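Local coordinates for major capsid protein (Faustovirus, PDB 5J7O) that forms, as a trimer of double jelly-roll subunits, the major building block of the capsid of a large double-stranded DNA virus, at residues D199-T202 with A203-I207; G450-P453 with A454-A458; D493-P497 with V498-T502; V529-G533 with I534-A538. One frame throughout, in Å; residues are numbered along the deposited sequence.

Interaction 1 (D199-T202 with A203-I207); sequences DEYT and ALAAI
Thr202 meets Leu204 where strand 196-202 gives way to helix 203-212, and the tight part of the contact gathers round this one threonine. Thr202 OG1 accepts a weak hydrogen bond from Leu204 N at 3.1 Å, bent to 134° at the hydrogen, and Leu204 CB closes in on the same OG1 to 3.3 Å. The hydroxyl stands between the backbone N and the carbonyl carbon (chi1 67°), the torsion that turns it back over the first turn of the helix; it also bonds to Glu423 on strand 415-428. This is the classic N-cap, in which a threonine side chain stands in for the missing helical acceptor. Thr202 O starts the alpha-helical ladder, accepting from Ala206 N at 3.1 Å with the donor tilted 22° from the carbonyl plane. Tyr201 CB packs against Ala205 CB at 3.6 Å, both residues buried, while the phenol reaches on to Leu300 N and the ring meets Tyr421 and, edge-to-face, Phe301. Leu204 is packed as well, on strands 415-428 and 607-620. The looser side is that of Ala203, partly exposed, whose methyl points away from the strand although CB still touches Thr202 C.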
loop_
_atom_site.group_PDB
_atom_site.type_symbol
_atom_site.label_atom_id
_atom_site.label_comp_id
_atom_site.label_asym_id
_atom_site.label_seq_id
_atom_site.Cartn_x
_atom_site.Cartn_y
_atom_site.Cartn_z
ATOM N N ASP B 199 27.148 10.395 -21.081
ATOM C CA ASP B 199 26.610 9.871 -19.835
ATOM C C ASP B 199 26.149 8.443 -20.073
ATOM O O ASP B 199 25.721 8.092 -21.176
ATOM C CB ASP B 199 25.454 10.725 -19.302
ATOM C CG ASP B 199 25.049 10.337 -17.893
ATOM O OD1 ASP B 199 25.919 9.852 -17.140
ATOM O OD2 ASP B 199 23.864 10.514 -17.539
ATOM N N GLU B 200 26.241 7.626 -19.027
ATOM C CA GLU B 200 25.892 6.218 -19.138
ATOM C C GLU B 200 25.583 5.664 -17.756
ATOM O O GLU B 200 26.102 6.148 -16.747
ATOM C CB GLU B 200 27.021 5.415 -19.789
ATOM C CG GLU B 200 28.377 5.651 -19.151
ATOM C CD GLU B 200 29.437 4.700 -19.662
ATOM O OE1 GLU B 200 29.074 3.602 -20.136
ATOM O OE2 GLU B 200 30.634 5.052 -19.591
ATOM N N TYR B 201 24.731 4.641 -17.727
ATOM C CA TYR B 201 24.405 3.943 -16.492
ATOM C C TYR B 201 24.136 2.481 -16.817
ATOM O O TYR B 201 23.985 2.098 -17.980
ATOM C CB TYR B 201 23.207 4.584 -15.778
ATOM C CG TYR B 201 21.914 4.567 -16.566
ATOM C CD1 TYR B 201 21.071 3.464 -16.534
ATOM C CD2 TYR B 201 21.531 5.661 -17.328
ATOM C CE1 TYR B 201 19.889 3.445 -17.248
ATOM C CE2 TYR B 201 20.348 5.653 -18.045
ATOM C CZ TYR B 201 19.532 4.543 -18.000
ATOM O OH TYR B 201 18.354 4.528 -18.711
ATOM N N THR B 202 24.077 1.664 -15.773
ATOM C CA THR B 202 23.870 0.230 -15.911
ATOM C C THR B 202 22.539 -0.164 -15.274
ATOM O O THR B 202 21.760 0.683 -14.830
ATOM C CB THR B 202 25.028 -0.550 -15.283
ATOM O OG1 THR B 202 25.016 -0.364 -13.861
ATOM C CG2 THR B 202 26.361 -0.076 -15.838
ATOM N N ALA B 203 22.284 -1.475 -15.238
ATOM C CA ALA B 203 21.137 -1.981 -14.493
ATOM C C ALA B 203 21.286 -1.706 -13.004
ATOM O O ALA B 203 20.285 -1.609 -12.287
ATOM C CB ALA B 203 20.967 -3.479 -14.743
ATOM N N LEU B 204 22.526 -1.575 -12.526
ATOM C CA LEU B 204 22.751 -1.243 -11.123
ATOM C C LEU B 204 22.203 0.139 -10.792
ATOM O O LEU B 204 21.590 0.334 -9.737
ATOM C CB LEU B 204 24.241 -1.329 -10.802
ATOM C CG LEU B 204 24.823 -2.733 -10.945
ATOM C CD1 LEU B 204 26.305 -2.741 -10.639
ATOM C CD2 LEU B 204 24.083 -3.682 -10.026
ATOM N N ALA B 205 22.414 1.112 -11.679
ATOM C CA ALA B 205 21.808 2.422 -11.475
ATOM C C ALA B 205 20.294 2.351 -11.614
ATOM O O ALA B 205 19.566 3.057 -10.908
ATOM C CB ALA B 205 22.392 3.434 -12.460
ATOM N N ALA B 206 19.804 1.490 -12.509
ATOM C CA ALA B 206 18.364 1.363 -12.705
ATOM C C ALA B 206 17.681 0.803 -11.463
ATOM O O ALA B 206 16.579 1.239 -11.105
ATOM C CB ALA B 206 18.073 0.485 -13.921
ATOM N N ILE B 207 18.313 -0.161 -10.789
ATOM C CA ILE B 207 17.695 -0.705 -9.585
ATOM C C ILE B 207 17.843 0.260 -8.413
ATOM O O ILE B 207 17.012 0.256 -7.500
ATOM C CB ILE B 207 18.264 -2.094 -9.244
ATOM C CG1 ILE B 207 19.735 -2.007 -8.837
ATOM C CG2 ILE B 207 18.090 -3.034 -10.419
ATOM C CD1 ILE B 207 20.298 -3.309 -8.310
#

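Interaction 2 (G450-P453 with A454-A458); sequences GLRP and ANNIA
Pro453 O accepts from Asn456 N at 3.1 Å as the chain leaves strand 444-453 and winds into a 3-10 turn over 454-456, with the donor standing above the carbonyl plane, 53° out of it. The bond spans three residues, as 3-10 geometry requires, and Ile457 N repeats the step by bonding to Ala454 O.

The side chains pair off on this frame. The Asn456 side chain runs obliquely past the proline: OD1 lies 3.6 Å from Pro453 CB, and ND2 lies 3.7 Å from Pro453 CD. With CG anti to its carbonyl carbon (chi1 -67°), the amide is directed back toward the proline, and its nitrogen is gripped by two carbonyl oxygens, those of Thr472 and His470, which fix the rotation of the group. Farther along, Arg452 and Ile457 meet at about a right angle. The arginine chain bends at chi2 and chi3, and the methyl CG2 of Ile457 sits over one face of the guanidinium, 3.5 Å above its plane and offset toward the rim; Ile457 CD1 also comes within 3.6 Å of Arg452 NH1. Leu451 and Pro453 pack on Cys607 of the adjoining strand 607-620. The whole is a strand end that runs straight into a short 3-10 turn, consistent with an exit from a sheet of the double jelly-roll into the loop that leads to helix 464-467.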
loop_
_atom_site.group_PDB
_atom_site.type_symbol
_atom_site.label_atom_id
_atom_site.label_comp_id
_atom_site.label_asym_id
_atom_site.label_seq_id
_atom_site.Cartn_x
_atom_site.Cartn_y
_atom_site.Cartn_z
ATOM N N GLY B 450 25.676 -0.215 -1.861
ATOM C CA GLY B 450 25.202 -1.549 -1.551
ATOM C C GLY B 450 26.339 -2.543 -1.599
ATOM O O GLY B 450 27.362 -2.317 -2.253
ATOM N N LEU B 451 26.147 -3.651 -0.882
ATOM C CA LEU B 451 27.098 -4.765 -0.853
ATOM C C LEU B 451 26.310 -6.015 -1.236
ATOM O O LEU B 451 25.771 -6.712 -0.374
ATOM C CB LEU B 451 27.760 -4.897 0.518
ATOM C CG LEU B 451 28.910 -5.898 0.654
ATOM C CD1 LEU B 451 30.036 -5.571 -0.314
ATOM C CD2 LEU B 451 29.428 -5.934 2.082
ATOM N N ARG B 452 26.246 -6.290 -2.537
ATOM C CA ARG B 452 25.370 -7.328 -3.061
ATOM C C ARG B 452 26.102 -8.663 -3.105
ATOM O O ARG B 452 27.176 -8.746 -3.716
ATOM C CB ARG B 452 24.885 -6.959 -4.452
ATOM C CG ARG B 452 24.160 -8.078 -5.176
ATOM C CD ARG B 452 24.508 -8.076 -6.653
ATOM N NE ARG B 452 23.500 -7.411 -7.470
ATOM C CZ ARG B 452 23.662 -7.119 -8.756
ATOM N NH1 ARG B 452 24.799 -7.425 -9.367
ATOM N NH2 ARG B 452 22.691 -6.520 -9.429
ATOM N N PRO B 453 25.569 -9.718 -2.487
ATOM C CA PRO B 453 26.229 -11.027 -2.563
ATOM C C PRO B 453 26.314 -11.513 -4.001
ATOM O O PRO B 453 25.364 -11.382 -4.779
ATOM C CB PRO B 453 25.327 -11.932 -1.715
ATOM C CG PRO B 453 24.545 -10.998 -0.845
ATOM C CD PRO B 453 24.352 -9.757 -1.660
ATOM N N ALA B 454 27.472 -12.082 -4.350
ATOM C CA ALA B 454 27.690 -12.548 -5.716
ATOM C C ALA B 454 26.687 -13.621 -6.117
ATOM O O ALA B 454 26.351 -13.745 -7.301
ATOM C CB ALA B 454 29.117 -13.073 -5.870
ATOM N N ASN B 455 26.192 -14.398 -5.150
ATOM C CA ASN B 455 25.263 -15.478 -5.460
ATOM C C ASN B 455 23.911 -14.967 -5.940
ATOM O O ASN B 455 23.159 -15.731 -6.554
ATOM C CB ASN B 455 25.080 -16.377 -4.236
ATOM C CG ASN B 455 24.272 -17.622 -4.544
ATOM O OD1 ASN B 455 23.105 -17.730 -4.163
ATOM N ND2 ASN B 455 24.885 -18.565 -5.249
ATOM N N ASN B 456 23.586 -13.698 -5.683
ATOM C CA ASN B 456 22.308 -13.155 -6.129
ATOM C C ASN B 456 22.194 -13.104 -7.648
ATOM O O ASN B 456 21.074 -13.076 -8.169
ATOM C CB ASN B 456 22.099 -11.759 -5.541
ATOM C CG ASN B 456 21.915 -11.785 -4.036
ATOM O OD1 ASN B 456 22.281 -12.754 -3.371
ATOM N ND2 ASN B 456 21.342 -10.717 -3.492
ATOM N N ILE B 457 23.317 -13.096 -8.365
ATOM C CA ILE B 457 23.329 -13.095 -9.821
ATOM C C ILE B 457 23.961 -14.360 -10.388
ATOM O O ILE B 457 24.236 -14.427 -11.586
ATOM C CB ILE B 457 24.032 -11.839 -10.372
ATOM C CG1 ILE B 457 25.475 -11.772 -9.870
ATOM C CG2 ILE B 457 23.267 -10.585 -9.978
ATOM C CD1 ILE B 457 26.221 -10.536 -10.325
ATOM N N ALA B 458 24.193 -15.368 -9.553
ATOM C CA ALA B 458 24.817 -16.602 -10.005
ATOM C C ALA B 458 23.780 -17.532 -10.622
ATOM O O ALA B 458 22.671 -17.682 -10.103
ATOM C CB ALA B 458 25.523 -17.301 -8.842
#

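Interaction 3 (D493-P497 with V498-T502); sequences DTVAP and VGSTT
Val495 directs CG1 between its backbone N and carbonyl carbon (chi1 55°), and Thr502 places OG1 in the same way (chi1 64°), torsions that bring the methyl and the hydroxyl to 3.5 Å. Between these two residues the chain makes a type II beta turn from Pro497 to Ser500, near the tip of the long loop that joins strands 473-490 and 503-521. Its closing bond runs from Ser500 N to Pro497 O at 3.1 Å and is bent, with the donor above the carbonyl plane. Gly499 takes the third position of the turn with a positive phi of 77°, a backbone conformation that glycine adopts easily. Ser500 turns its CB toward 493-497, 3.5 Å from Ala496 O, while its hydroxyl looks across to Val495 CG2. The loop also meets neighbouring subunits. Asp493 forms a salt bridge with Lys504 of the second subunit; Ala496 and Pro497 rest on Gly361 of the same second subunit, and Val498 on its Leu349. Thr502 packs on Asp493 of the third subunit, so the turn takes part in contacts round the trimer. Within the loop, the hydroxyls Ser500 OG and Thr502 OG1 are hydrogen-bonded at 2.8 Å, and either could be the donor.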
loop_
_atom_site.group_PDB
_atom_site.type_symbol
_atom_site.label_atom_id
_atom_site.label_comp_id
_atom_site.label_asym_id
_atom_site.label_seq_id
_atom_site.Cartn_x
_atom_site.Cartn_y
_atom_site.Cartn_z
ATOM N N ASP B 493 -20.916 -53.140 15.875
ATOM C CA ASP B 493 -22.150 -52.492 16.294
ATOM C C ASP B 493 -22.779 -53.122 17.529
ATOM O O ASP B 493 -23.860 -52.686 17.943
ATOM C CB ASP B 493 -23.161 -52.498 15.143
ATOM C CG ASP B 493 -22.931 -51.362 14.163
ATOM O OD1 ASP B 493 -22.410 -50.309 14.587
ATOM O OD2 ASP B 493 -23.276 -51.520 12.973
ATOM N N THR B 494 -22.142 -54.127 18.130
ATOM C CA THR B 494 -22.660 -54.745 19.343
ATOM C C THR B 494 -21.924 -54.303 20.600
ATOM O O THR B 494 -22.348 -54.660 21.705
ATOM C CB THR B 494 -22.597 -56.274 19.236
ATOM O OG1 THR B 494 -21.248 -56.716 19.437
ATOM C CG2 THR B 494 -23.073 -56.732 17.866
ATOM N N VAL B 495 -20.842 -53.540 20.464
ATOM C CA VAL B 495 -20.068 -53.045 21.595
ATOM C C VAL B 495 -20.026 -51.524 21.519
ATOM O O VAL B 495 -19.894 -50.950 20.432
ATOM C CB VAL B 495 -18.645 -53.645 21.616
ATOM C CG1 VAL B 495 -17.935 -53.398 20.295
ATOM C CG2 VAL B 495 -17.837 -53.086 22.780
ATOM N N ALA B 496 -20.159 -50.876 22.673
ATOM C CA ALA B 496 -20.160 -49.422 22.714
ATOM C C ALA B 496 -18.820 -48.882 22.217
ATOM O O ALA B 496 -17.765 -49.444 22.540
ATOM C CB ALA B 496 -20.436 -48.924 24.132
ATOM N N PRO B 497 -18.821 -47.805 21.428
ATOM C CA PRO B 497 -17.544 -47.278 20.916
ATOM C C PRO B 497 -16.628 -46.736 22.001
ATOM O O PRO B 497 -15.415 -46.968 21.949
ATOM C CB PRO B 497 -17.989 -46.172 19.946
ATOM C CG PRO B 497 -19.406 -46.502 19.602
ATOM C CD PRO B 497 -19.982 -47.123 20.833
ATOM N N VAL B 498 -17.180 -46.022 22.985
ATOM C CA VAL B 498 -16.359 -45.335 23.978
ATOM C C VAL B 498 -15.510 -46.346 24.736
ATOM O O VAL B 498 -16.033 -47.285 25.350
ATOM C CB VAL B 498 -17.238 -44.516 24.929
ATOM C CG1 VAL B 498 -16.405 -43.969 26.079
ATOM C CG2 VAL B 498 -17.921 -43.385 24.179
ATOM N N GLY B 499 -14.192 -46.159 24.691
ATOM C CA GLY B 499 -13.280 -47.006 25.434
ATOM C C GLY B 499 -13.023 -48.366 24.832
ATOM O O GLY B 499 -12.648 -49.291 25.559
ATOM N N SER B 500 -13.203 -48.521 23.521
ATOM C CA SER B 500 -13.037 -49.806 22.857
ATOM C C SER B 500 -12.077 -49.668 21.685
ATOM O O SER B 500 -12.041 -48.638 21.008
ATOM C CB SER B 500 -14.383 -50.357 22.364
ATOM O OG SER B 500 -14.208 -51.541 21.606
ATOM N N THR B 501 -11.296 -50.725 21.449
ATOM C CA THR B 501 -10.402 -50.747 20.298
ATOM C C THR B 501 -11.148 -50.919 18.983
ATOM O O THR B 501 -10.528 -50.794 17.922
ATOM C CB THR B 501 -9.360 -51.860 20.448
ATOM O OG1 THR B 501 -10.018 -53.118 20.632
ATOM C CG2 THR B 501 -8.450 -51.583 21.638
ATOM N N THR B 502 -12.449 -51.214 19.022
ATOM C CA THR B 502 -13.276 -51.187 17.823
ATOM C C THR B 502 -13.609 -49.767 17.383
ATOM O O THR B 502 -14.135 -49.582 16.279
ATOM C CB THR B 502 -14.571 -51.970 18.056
ATOM O OG1 THR B 502 -15.343 -51.325 19.077
ATOM C CG2 THR B 502 -14.261 -53.395 18.493
#

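Interaction 4 (V529-G533 with I534-A538); sequences VKAHG and IELYA
Val529 is met by two residues of the returning strand, Leu536 and Tyr537, the signature of a classic beta bulge in the hairpin formed by strands 526-531 and 534-541. Val529 O accepts from Tyr537 N at 3.2 Å, in the carbonyl plane and on a lone pair. Leu536 N bonds to the same Val529 O at 3.0 Å, tilted 24° from that plane. The beta-branched bump of Val529 lies alongside Tyr537, pointing the same way, with Val529 CB 3.7 Å from Tyr537 CB, and its CG2 comes obliquely to the ring. Leu536 crosses the valine, so that the leucine spans the valine and the alanine: its CB lies by Val529 CG1, and its CD1 is 3.9 Å from Ala531 CB. Next to the turn, Ile534 sets its branched CB against Ala531 O at 3.2 Å. Phe592 lies against Val529 and Ala531, while the tyrosine tip leads away to Asn570 O. Lys530 and Glu535 take the opposite face, where Glu535 forms a salt bridge with Arg528 and packs on Glu72 of the second subunit. Ala531 N bonds to Ile534 O at 2.9 Å, and Ile534 O also receives a CA-H...O contact from Lys530 CA at 3.3 Å.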
loop_
_atom_site.group_PDB
_atom_site.type_symbol
_atom_site.label_atom_id
_atom_site.label_comp_id
_atom_site.label_asym_id
_atom_site.label_seq_id
_atom_site.Cartn_x
_atom_site.Cartn_y
_atom_site.Cartn_z
ATOM N N VAL B 529 32.577 7.545 5.630
ATOM C CA VAL B 529 32.958 8.270 4.422
ATOM C C VAL B 529 34.122 9.189 4.763
ATOM O O VAL B 529 33.975 10.116 5.569
ATOM C CB VAL B 529 31.781 9.065 3.836
ATOM C CG1 VAL B 529 32.227 9.832 2.608
ATOM C CG2 VAL B 529 30.629 8.128 3.497
ATOM N N LYS B 530 35.274 8.935 4.143
ATOM C CA LYS B 530 36.503 9.670 4.412
ATOM C C LYS B 530 37.092 10.137 3.089
ATOM O O LYS B 530 37.361 9.316 2.206
ATOM C CB LYS B 530 37.504 8.796 5.173
ATOM C CG LYS B 530 38.844 9.450 5.443
ATOM C CD LYS B 530 39.788 8.472 6.119
ATOM C CE LYS B 530 41.118 9.122 6.449
ATOM N NZ LYS B 530 42.033 8.175 7.146
ATOM N N ALA B 531 37.295 11.446 2.955
ATOM C CA ALA B 531 37.775 12.030 1.709
ATOM C C ALA B 531 38.838 13.075 2.010
ATOM O O ALA B 531 38.599 13.995 2.796
ATOM C CB ALA B 531 36.626 12.661 0.917
ATOM N N HIS B 532 40.003 12.934 1.370
ATOM C CA HIS B 532 41.131 13.848 1.562
ATOM C C HIS B 532 41.527 13.918 3.035
ATOM O O HIS B 532 41.832 14.988 3.566
ATOM C CB HIS B 532 40.813 15.240 1.011
ATOM C CG HIS B 532 42.019 16.029 0.606
ATOM N ND1 HIS B 532 42.867 15.629 -0.405
ATOM C CD2 HIS B 532 42.511 17.205 1.065
ATOM C CE1 HIS B 532 43.832 16.519 -0.546
ATOM N NE2 HIS B 532 43.640 17.485 0.334
ATOM N N GLY B 533 41.516 12.764 3.701
ATOM C CA GLY B 533 41.810 12.709 5.123
ATOM C C GLY B 533 40.833 13.477 5.979
ATOM O O GLY B 533 41.209 13.983 7.041
ATOM N N ILE B 534 39.581 13.580 5.544
ATOM C CA ILE B 534 38.564 14.355 6.237
ATOM C C ILE B 534 37.315 13.499 6.380
ATOM O O ILE B 534 36.903 12.818 5.435
ATOM C CB ILE B 534 38.257 15.672 5.492
ATOM C CG1 ILE B 534 39.453 16.618 5.608
ATOM C CG2 ILE B 534 36.987 16.320 6.025
ATOM C CD1 ILE B 534 39.417 17.777 4.652
ATOM N N GLU B 535 36.725 13.524 7.570
ATOM C CA GLU B 535 35.542 12.729 7.874
ATOM C C GLU B 535 34.304 13.503 7.437
ATOM O O GLU B 535 33.958 14.526 8.034
ATOM C CB GLU B 535 35.491 12.401 9.362
ATOM C CG GLU B 535 34.712 11.144 9.699
ATOM C CD GLU B 535 34.805 10.786 11.168
ATOM O OE1 GLU B 535 34.294 11.562 12.003
ATOM O OE2 GLU B 535 35.402 9.738 11.488
ATOM N N LEU B 536 33.649 13.024 6.381
ATOM C CA LEU B 536 32.353 13.556 5.987
ATOM C C LEU B 536 31.212 12.774 6.616
ATOM O O LEU B 536 30.130 13.330 6.838
ATOM C CB LEU B 536 32.225 13.545 4.462
ATOM C CG LEU B 536 33.402 14.211 3.747
ATOM C CD1 LEU B 536 33.261 14.103 2.239
ATOM C CD2 LEU B 536 33.530 15.666 4.175
ATOM N N TYR B 537 31.442 11.497 6.909
ATOM C CA TYR B 537 30.524 10.677 7.687
ATOM C C TYR B 537 31.352 9.802 8.610
ATOM O O TYR B 537 32.201 9.037 8.142
ATOM C CB TYR B 537 29.638 9.808 6.789
ATOM C CG TYR B 537 28.430 10.516 6.233
ATOM C CD1 TYR B 537 27.289 10.692 7.003
ATOM C CD2 TYR B 537 28.423 11.000 4.932
ATOM C CE1 TYR B 537 26.177 11.337 6.497
ATOM C CE2 TYR B 537 27.318 11.646 4.416
ATOM C CZ TYR B 537 26.197 11.811 5.203
ATOM O OH TYR B 537 25.094 12.454 4.693
ATOM N N ALA B 538 31.114 9.915 9.913
ATOM C CA ALA B 538 31.746 9.011 10.858
ATOM C C ALA B 538 31.203 7.596 10.658
ATOM O O ALA B 538 30.307 7.349 9.846
ATOM C CB ALA B 538 31.522 9.494 12.288
#

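How the interactions relate
From the N terminus the four contacts follow in series, none nesting in or crossing another, and each is local: an N-cap, a 3-10 turn, a beta turn and a hairpin. Interaction 1 carries a sheet strand into helix 203-212; interaction 2, about 16 Å away between centres, turns the end of strand 444-453 into a loop. These two touch, Leu204 CD2 coming within 3.2 Å of Arg452 NH2, so the helix start and the strand exit share one packed region. Interaction 3 closes the tip of the far loop between strands 473-490 and 503-521. Interaction 4 closes a hairpin on the opposite side of the chain's centre, about 83 Å from interaction 3 between centres, yet both reach the second subunit.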